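Local coordinates for protein auracyanin-B-2 (Chloroflexus aurantiacus, PDB 1OV8) that binds copper and probably serves as a soluble electron acceptor for the membrane-bound alternative complex III, at residues 17-22 with 35-40; 70-75 with 121-126. All coordinates share one frame; numbering follows the deposited sequence.

Contact 1 of 2, residues 17-22 with 35-40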
ATOM      1  N   GLN A  17       4.095   7.446  14.646  1.00  5.26           N
ATOM      2  CA  GLN A  17       5.026   6.366  14.367  1.00  6.91           C
ATOM      3  C   GLN A  17       5.332   6.402  12.875  1.00  7.85           C
ATOM      4  O   GLN A  17       4.502   6.887  12.109  1.00  8.99           O
ATOM      5  CB  GLN A  17       4.381   5.012  14.683  1.00  7.53           C
ATOM      6  CG  GLN A  17       4.277   4.697  16.162  1.00 10.30           C
ATOM      7  CD  GLN A  17       3.942   3.238  16.430  1.00 12.83           C
ATOM      8  OE1 GLN A  17       4.475   2.322  15.785  1.00 16.96           O
ATOM      9  NE2 GLN A  17       3.082   3.017  17.387  1.00 13.99           N
ATOM     10  N   THR A  18       6.515   5.910  12.502  1.00  7.69           N
ATOM     11  CA  THR A  18       6.887   5.733  11.092  1.00  6.58           C
ATOM     12  C   THR A  18       7.330   4.295  10.895  1.00  6.30           C
ATOM     13  O   THR A  18       7.847   3.664  11.808  1.00  3.84           O
ATOM     14  CB  THR A  18       8.007   6.714  10.608  1.00  7.57           C
ATOM     15  OG1 THR A  18       9.277   6.382  11.195  1.00  5.20           O
ATOM     16  CG2 THR A  18       7.736   8.130  11.068  1.00  5.23           C
ATOM     17  N   VAL A  19       7.112   3.741   9.699  1.00  7.03           N
ATOM     18  CA  VAL A  19       7.570   2.385   9.472  1.00  7.09           C
ATOM     19  C   VAL A  19       8.053   2.279   8.019  1.00  9.34           C
ATOM     20  O   VAL A  19       7.443   2.836   7.130  1.00 10.01           O
ATOM     21  CB  VAL A  19       6.468   1.336   9.764  1.00  9.65           C
ATOM     22  CG1 VAL A  19       5.203   1.654   8.986  1.00 10.96           C
ATOM     23  CG2 VAL A  19       6.945  -0.086   9.400  1.00  9.15           C
ATOM     24  N   GLU A  20       9.164   1.561   7.796  1.00  8.44           N
ATOM     25  CA  GLU A  20       9.649   1.416   6.446  1.00  9.39           C
ATOM     26  C   GLU A  20       9.314   0.073   5.851  1.00  8.00           C
ATOM     27  O   GLU A  20       9.412  -0.946   6.520  1.00  7.92           O
ATOM     28  CB  GLU A  20      11.162   1.630   6.374  1.00  9.29           C
ATOM     29  CG  GLU A  20      11.702   1.784   4.961  1.00 17.32           C
ATOM     30  CD  GLU A  20      13.189   2.071   4.947  1.00 23.23           C
ATOM     31  OE1 GLU A  20      13.582   3.258   5.065  1.00 27.59           O
ATOM     32  OE2 GLU A  20      13.967   1.116   4.816  1.00 24.07           O
ATOM     33  N   VAL A  21       8.927   0.077   4.588  1.00  8.42           N
ATOM     34  CA  VAL A  21       8.662  -1.137   3.860  1.00  9.63           C
ATOM     35  C   VAL A  21       9.516  -1.092   2.624  1.00  9.23           C
ATOM     36  O   VAL A  21       9.635  -0.050   2.001  1.00 11.47           O
ATOM     37  CB  VAL A  21       7.168  -1.211   3.450  1.00  9.34           C
ATOM     38  CG1 VAL A  21       6.932  -2.298   2.408  1.00 14.70           C
ATOM     39  CG2 VAL A  21       6.303  -1.459   4.673  1.00 13.90           C
ATOM     40  N   ARG A  22      10.120  -2.207   2.249  1.00  8.01           N
ATOM     41  CA  ARG A  22      10.983  -2.225   1.055  1.00 10.63           C
ATOM     42  C   ARG A  22      10.526  -3.309   0.095  1.00  7.93           C
ATOM     43  O   ARG A  22       9.838  -4.248   0.490  1.00  6.73           O
ATOM     44  CB  ARG A  22      12.426  -2.491   1.437  1.00  9.61           C
ATOM     45  CG  ARG A  22      13.114  -1.315   2.079  1.00 17.18           C
ATOM     46  CD  ARG A  22      14.560  -1.585   2.449  1.00 28.09           C
ATOM     47  NE  ARG A  22      15.322  -0.349   2.588  1.00 38.55           N
ATOM     48  CZ  ARG A  22      16.232   0.076   1.721  1.00 40.74           C
ATOM     49  NH1 ARG A  22      16.506  -0.634   0.632  1.00 37.01           N
ATOM     50  NH2 ARG A  22      16.882   1.233   1.940  1.00 45.95           N
ATOM     51  N   LEU A  35       3.162  -6.545   8.988  1.00 15.04           N
ATOM     52  CA  LEU A  35       3.358  -5.332   9.754  1.00 14.82           C
ATOM     53  C   LEU A  35       2.404  -5.342  10.942  1.00 13.86           C
ATOM     54  O   LEU A  35       1.360  -5.998  10.937  1.00 13.61           O
ATOM     55  CB  LEU A  35       3.113  -4.072   8.882  1.00 12.06           C
ATOM     56  CG  LEU A  35       4.066  -3.830   7.705  1.00 16.79           C
ATOM     57  CD1 LEU A  35       3.633  -2.617   6.897  1.00 18.73           C
ATOM     58  CD2 LEU A  35       5.502  -3.672   8.199  1.00 13.57           C
ATOM     59  N   SER A  36       2.786  -4.572  11.954  1.00 14.15           N
ATOM     60  CA  SER A  36       2.042  -4.449  13.191  1.00 14.95           C
ATOM     61  C   SER A  36       2.028  -2.993  13.633  1.00 15.07           C
ATOM     62  O   SER A  36       3.081  -2.410  13.795  1.00 13.69           O
ATOM     63  CB  SER A  36       2.741  -5.286  14.267  1.00 14.17           C
ATOM     64  OG  SER A  36       1.975  -5.306  15.447  1.00 18.66           O
ATOM     65  N   LEU A  37       0.837  -2.416  13.812  1.00 14.10           N
ATOM     66  CA  LEU A  37       0.692  -1.032  14.253  1.00 12.91           C
ATOM     67  C   LEU A  37      -0.488  -0.873  15.234  1.00 13.63           C
ATOM     68  O   LEU A  37      -1.456  -1.621  15.180  1.00 14.54           O
ATOM     69  CB  LEU A  37       0.447  -0.111  13.054  1.00 13.09           C
ATOM     70  CG  LEU A  37       1.478  -0.065  11.915  1.00 14.16           C
ATOM     71  CD1 LEU A  37       0.932   0.747  10.784  1.00 10.16           C
ATOM     72  CD2 LEU A  37       2.768   0.544  12.421  1.00 14.10           C
ATOM     73  N   PRO A  38      -0.419   0.113  16.117  1.00 12.14           N
ATOM     74  CA  PRO A  38      -1.534   0.387  17.025  1.00 10.66           C
ATOM     75  C   PRO A  38      -2.710   1.004  16.275  1.00 10.81           C
ATOM     76  O   PRO A  38      -2.531   1.737  15.289  1.00  8.71           O
ATOM     77  CB  PRO A  38      -0.935   1.393  18.009  1.00 12.02           C
ATOM     78  CG  PRO A  38       0.136   2.099  17.189  1.00 11.17           C
ATOM     79  CD  PRO A  38       0.739   0.988  16.368  1.00 13.30           C
ATOM     80  N   ALA A  39      -3.925   0.706  16.726  1.00  9.43           N
ATOM     81  CA  ALA A  39      -5.116   1.271  16.096  1.00  9.40           C
ATOM     82  C   ALA A  39      -5.268   2.751  16.305  1.00  7.81           C
ATOM     83  O   ALA A  39      -4.711   3.327  17.237  1.00  7.77           O
ATOM     84  CB  ALA A  39      -6.399   0.538  16.574  1.00 10.09           C
ATOM     85  N   ASN A  40      -6.034   3.370  15.416  1.00  8.13           N
ATOM     86  CA  ASN A  40      -6.368   4.800  15.441  1.00 10.39           C
ATOM     87  C   ASN A  40      -5.189   5.646  15.882  1.00  9.53           C
ATOM     88  O   ASN A  40      -5.288   6.467  16.802  1.00  8.32           O
ATOM     89  CB  ASN A  40      -7.551   5.051  16.365  1.00 13.70           C
ATOM     90  CG  ASN A  40      -7.983   6.492  16.327  1.00 20.19           C
ATOM     91  OD1 ASN A  40      -8.391   6.999  15.271  1.00 33.89           O
ATOM     92  ND2 ASN A  40      -7.887   7.177  17.470  1.00 29.03           N
TER
HETATM   93  O   HOH W   1       3.884  -0.474  15.382  1.00 37.26           O
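Leu35 of strand 34-38 reaches across to Val19 and Val21 of strand 17-22. It covers both with its two methyl branches. CD1 lies 3.7 Å from CG2 of Val21, and CD2 lies 4.0 Å from CG2 of Val19. CG of Leu35 is anti to its own carbonyl carbon (chi1 -65°), which directs the forked end toward strand 17-22. In both valines it is the CG2 branch that meets Leu35.

Gln17 makes the second large part of the contact. Its chain is extended beyond CG (chi2 -167°) and carries the amide to the ring of Pro38. There NE2 stands 3.1 Å from CG of Pro38, a tight contact of the amide nitrogen with a ring carbon. CD of Pro38 is close to the same nitrogen. OE1 of Gln17 accepts a hydrogen bond from a water at 2.9 Å. The same water donates to O of Ser36 at 2.6 Å. It thus ties the two strands where no direct hydrogen bond joins them. Leu37 fills in between, with CD2 4.4 Å from CG1 of Val19.

The strands run almost exactly antiparallel (173°), but their axes come no closer than 9.5 Å. That is the spacing of facing sheets, not of paired strands. The contact joins the two sheets of the cupredoxin beta sandwich at its margin, where each contributes an outermost strand. Strand 17-22 pairs with strand 42-49 through backbone bonds such as those of Val19 with Arg44 and Asp46. On the other sheet strand 34-38 runs parallel to strand 133-139, where Leu35 and Leu37 both touch Leu136.

Contact 2 of 2, residues 70-75 with 121-126. With CU (copper (II) ion), chain E.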
ATOM      1  N   ALA A  70      -9.087  -7.801  -4.023  1.00 10.73           N
ATOM      2  CA  ALA A  70      -9.340  -7.988  -5.449  1.00 11.02           C
ATOM      3  C   ALA A  70     -10.123  -6.816  -6.023  1.00 11.36           C
ATOM      4  O   ALA A  70      -9.844  -6.342  -7.123  1.00 11.00           O
ATOM      5  CB  ALA A  70     -10.046  -9.328  -5.702  1.00 11.28           C
ATOM      6  N   ALA A  71     -11.099  -6.333  -5.256  1.00 10.18           N
ATOM      7  CA  ALA A  71     -11.886  -5.210  -5.756  1.00  9.32           C
ATOM      8  C   ALA A  71     -11.015  -3.983  -5.935  1.00  6.86           C
ATOM      9  O   ALA A  71     -11.074  -3.300  -6.963  1.00  5.85           O
ATOM     10  CB  ALA A  71     -13.049  -4.929  -4.803  1.00  8.42           C
ATOM     11  N   VAL A  72     -10.210  -3.688  -4.919  1.00  9.10           N
ATOM     12  CA  VAL A  72      -9.335  -2.535  -4.993  1.00  7.39           C
ATOM     13  C   VAL A  72      -8.369  -2.716  -6.159  1.00  9.67           C
ATOM     14  O   VAL A  72      -8.208  -1.813  -6.978  1.00  9.60           O
ATOM     15  CB  VAL A  72      -8.538  -2.325  -3.692  1.00  9.00           C
ATOM     16  CG1 VAL A  72      -7.458  -1.280  -3.894  1.00  5.08           C
ATOM     17  CG2 VAL A  72      -9.474  -1.904  -2.569  1.00  8.49           C
ATOM     18  N   ASN A  73      -7.752  -3.890  -6.224  1.00 10.58           N
ATOM     19  CA  ASN A  73      -6.775  -4.186  -7.263  1.00 11.82           C
ATOM     20  C   ASN A  73      -7.374  -4.080  -8.658  1.00 11.38           C
ATOM     21  O   ASN A  73      -6.728  -3.589  -9.590  1.00 12.98           O
ATOM     22  CB  ASN A  73      -6.143  -5.557  -7.046  1.00 11.26           C
ATOM     23  CG  ASN A  73      -5.015  -5.832  -8.025  1.00 11.54           C
ATOM     24  OD1 ASN A  73      -3.988  -5.146  -8.013  1.00 14.60           O
ATOM     25  ND2 ASN A  73      -5.203  -6.838  -8.890  1.00  7.32           N
ATOM     26  N   THR A  74      -8.620  -4.520  -8.791  1.00 11.31           N
ATOM     27  CA  THR A  74      -9.325  -4.414 -10.056  1.00 11.03           C
ATOM     28  C   THR A  74      -9.603  -2.958 -10.403  1.00 10.99           C
ATOM     29  O   THR A  74      -9.453  -2.538 -11.548  1.00  9.68           O
ATOM     30  CB  THR A  74     -10.626  -5.220  -9.985  1.00 11.05           C
ATOM     31  OG1 THR A  74     -10.299  -6.617  -9.978  1.00 10.31           O
ATOM     32  CG2 THR A  74     -11.449  -5.033 -11.242  1.00 10.66           C
ATOM     33  N   ALA A  75      -9.999  -2.172  -9.408  1.00 10.95           N
ATOM     34  CA  ALA A  75     -10.266  -0.767  -9.656  1.00 10.79           C
ATOM     35  C   ALA A  75      -8.979  -0.119 -10.116  1.00 11.71           C
ATOM     36  O   ALA A  75      -8.988   0.779 -10.955  1.00 11.48           O
ATOM     37  CB  ALA A  75     -10.762  -0.091  -8.399  1.00 10.64           C
ATOM     38  N   ILE A 121      -1.274  -4.565  -0.317  1.00 10.42           N
ATOM     39  CA  ILE A 121      -0.881  -5.148  -1.591  1.00  8.57           C
ATOM     40  C   ILE A 121      -0.240  -4.128  -2.506  1.00 10.17           C
ATOM     41  O   ILE A 121      -0.207  -2.925  -2.202  1.00  8.84           O
ATOM     42  CB  ILE A 121      -2.100  -5.723  -2.327  1.00  8.33           C
ATOM     43  CG1 ILE A 121      -3.025  -4.570  -2.713  1.00  7.80           C
ATOM     44  CG2 ILE A 121      -2.838  -6.752  -1.463  1.00  8.78           C
ATOM     45  CD1 ILE A 121      -4.150  -4.987  -3.633  1.00 10.89           C
ATOM     46  N   CYS A 122       0.279  -4.593  -3.640  1.00  9.30           N
ATOM     47  CA  CYS A 122       0.755  -3.698  -4.699  1.00 10.57           C
ATOM     48  C   CYS A 122      -0.274  -3.849  -5.790  1.00  7.75           C
ATOM     49  O   CYS A 122      -0.592  -4.971  -6.165  1.00  8.21           O
ATOM     50  CB  CYS A 122       2.171  -4.102  -5.180  1.00  9.74           C
ATOM     51  SG  CYS A 122       2.793  -3.284  -6.726  1.00 12.41           S
ATOM     52  N   THR A 123      -0.799  -2.742  -6.304  1.00  7.42           N
ATOM     53  CA  THR A 123      -1.770  -2.811  -7.365  1.00  8.49           C
ATOM     54  C   THR A 123      -1.169  -2.689  -8.784  1.00  8.09           C
ATOM     55  O   THR A 123      -1.882  -2.613  -9.742  1.00  9.07           O
ATOM     56  CB  THR A 123      -2.838  -1.756  -7.203  1.00  9.35           C
ATOM     57  OG1 THR A 123      -2.229  -0.466  -7.085  1.00  7.52           O
ATOM     58  CG2 THR A 123      -3.645  -1.947  -5.878  1.00  6.72           C
ATOM     59  N   PHE A 124       0.136  -2.649  -8.915  1.00  7.71           N
ATOM     60  CA  PHE A 124       0.630  -2.586 -10.299  1.00  8.05           C
ATOM     61  C   PHE A 124       0.168  -3.897 -10.990  1.00  9.39           C
ATOM     62  O   PHE A 124       0.276  -4.976 -10.412  1.00  8.46           O
ATOM     63  CB  PHE A 124       2.158  -2.532 -10.353  1.00  6.35           C
ATOM     64  CG  PHE A 124       2.669  -2.247 -11.733  1.00  9.64           C
ATOM     65  CD1 PHE A 124       2.693  -0.951 -12.211  1.00  8.97           C
ATOM     66  CD2 PHE A 124       3.024  -3.287 -12.585  1.00  9.08           C
ATOM     67  CE1 PHE A 124       3.133  -0.674 -13.507  1.00 11.53           C
ATOM     68  CE2 PHE A 124       3.460  -3.027 -13.876  1.00 10.32           C
ATOM     69  CZ  PHE A 124       3.516  -1.720 -14.344  1.00  9.20           C
ATOM     70  N   PRO A 125      -0.298  -3.829 -12.235  1.00  8.37           N
ATOM     71  CA  PRO A 125      -0.857  -5.012 -12.914  1.00  9.55           C
ATOM     72  C   PRO A 125      -0.063  -6.294 -12.746  1.00  9.74           C
ATOM     73  O   PRO A 125       1.126  -6.319 -12.977  1.00 11.67           O
ATOM     74  CB  PRO A 125      -0.917  -4.571 -14.378  1.00  6.71           C
ATOM     75  CG  PRO A 125      -0.848  -3.082 -14.323  1.00 10.01           C
ATOM     76  CD  PRO A 125       0.137  -2.751 -13.237  1.00  9.31           C
ATOM     77  N   GLY A 126      -0.748  -7.332 -12.282  1.00  9.28           N
ATOM     78  CA  GLY A 126      -0.210  -8.667 -12.070  1.00  8.45           C
ATOM     79  C   GLY A 126       0.574  -8.910 -10.753  1.00  6.86           C
ATOM     80  O   GLY A 126       0.839 -10.073 -10.421  1.00  6.22           O
TER
HETATM   81 CU    CU E 150       4.520  -4.267  -7.297  1.00 24.39          CU
HETATM   82  O   HOH W   2      -3.954  -3.925 -10.818  1.00 30.60           O
HETATM   83  O   HOH W   3      -1.716  -6.341  -8.938  1.00 31.39           O
HETATM   84  O   HOH W   4      -3.957  -6.254 -11.678  1.00 44.90           O
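Asn73 of helix 66-77 packs against Ile121 and Thr123 in the copper-binding loop of this cupredoxin fold. The loop follows strand 116-121 and carries the ligand Cys122. The packed side of the contact is largely apolar. CB of Asn73 rests 4.0 Å from CD1 of Ile121. Beside it, CG1 of the preceding residue, Val72, approaches CG2 of Thr123 at 4.3 Å. Val60 of strand 60-62 touches Val72, Ile121 and Thr123 and so joins this apolar cluster.

The amide of Asn73 marks the change to the wetter side. Its CG is anti to the backbone N (chi1 -174°), which swings OD1 over the loop backbone to 3.3 Å from CA of Thr123. The two side chains pass alongside one another, pointing opposite ways. No direct hydrogen bond crosses here; waters link the two segments instead. One water lies within hydrogen-bonding distance of OD1 of Asn73 (2.7 Å) and O of Phe124, and can donate to either. Another lies between O of Asn73 and O of Thr123. A third bridges ND2 of Asn73 and N of Gly126 by weak bonds.

The polar end of Thr123 turns to a different neighbour: OG1 is hydrogen-bonded to O of Phe84. N of Thr123 bonds to OD1 of Asn58, a further tie on the loop. The CB bond of Cys122 turns away from the helix, and its SG binds the copper, which His57 and His127 also bind. SG of Cys122 lies 2.1 Å from the copper and accepts a hydrogen bond from N of Phe124 at 3.5 Å.

In the fold
Contact 1 closes along the chain before contact 2 opens. Their centres are 21 Å apart, on opposite sides of the centre of the chain, and their nearest atoms stay about 9 Å apart. One five-stranded sheet links them: strand 34-38 of contact 1 lies at its edge, and strand 116-121, which leads into the loop of contact 2, is two places further in, beyond strand 133-139. Contact 1 joins this sheet to the three-stranded one. Contact 2 lays helix 66-77 against the loop that supplies a copper ligand. Both belong to one plastocyanin-like domain, so the five-stranded sheet takes part both in joining the sandwich and in leading into that loop.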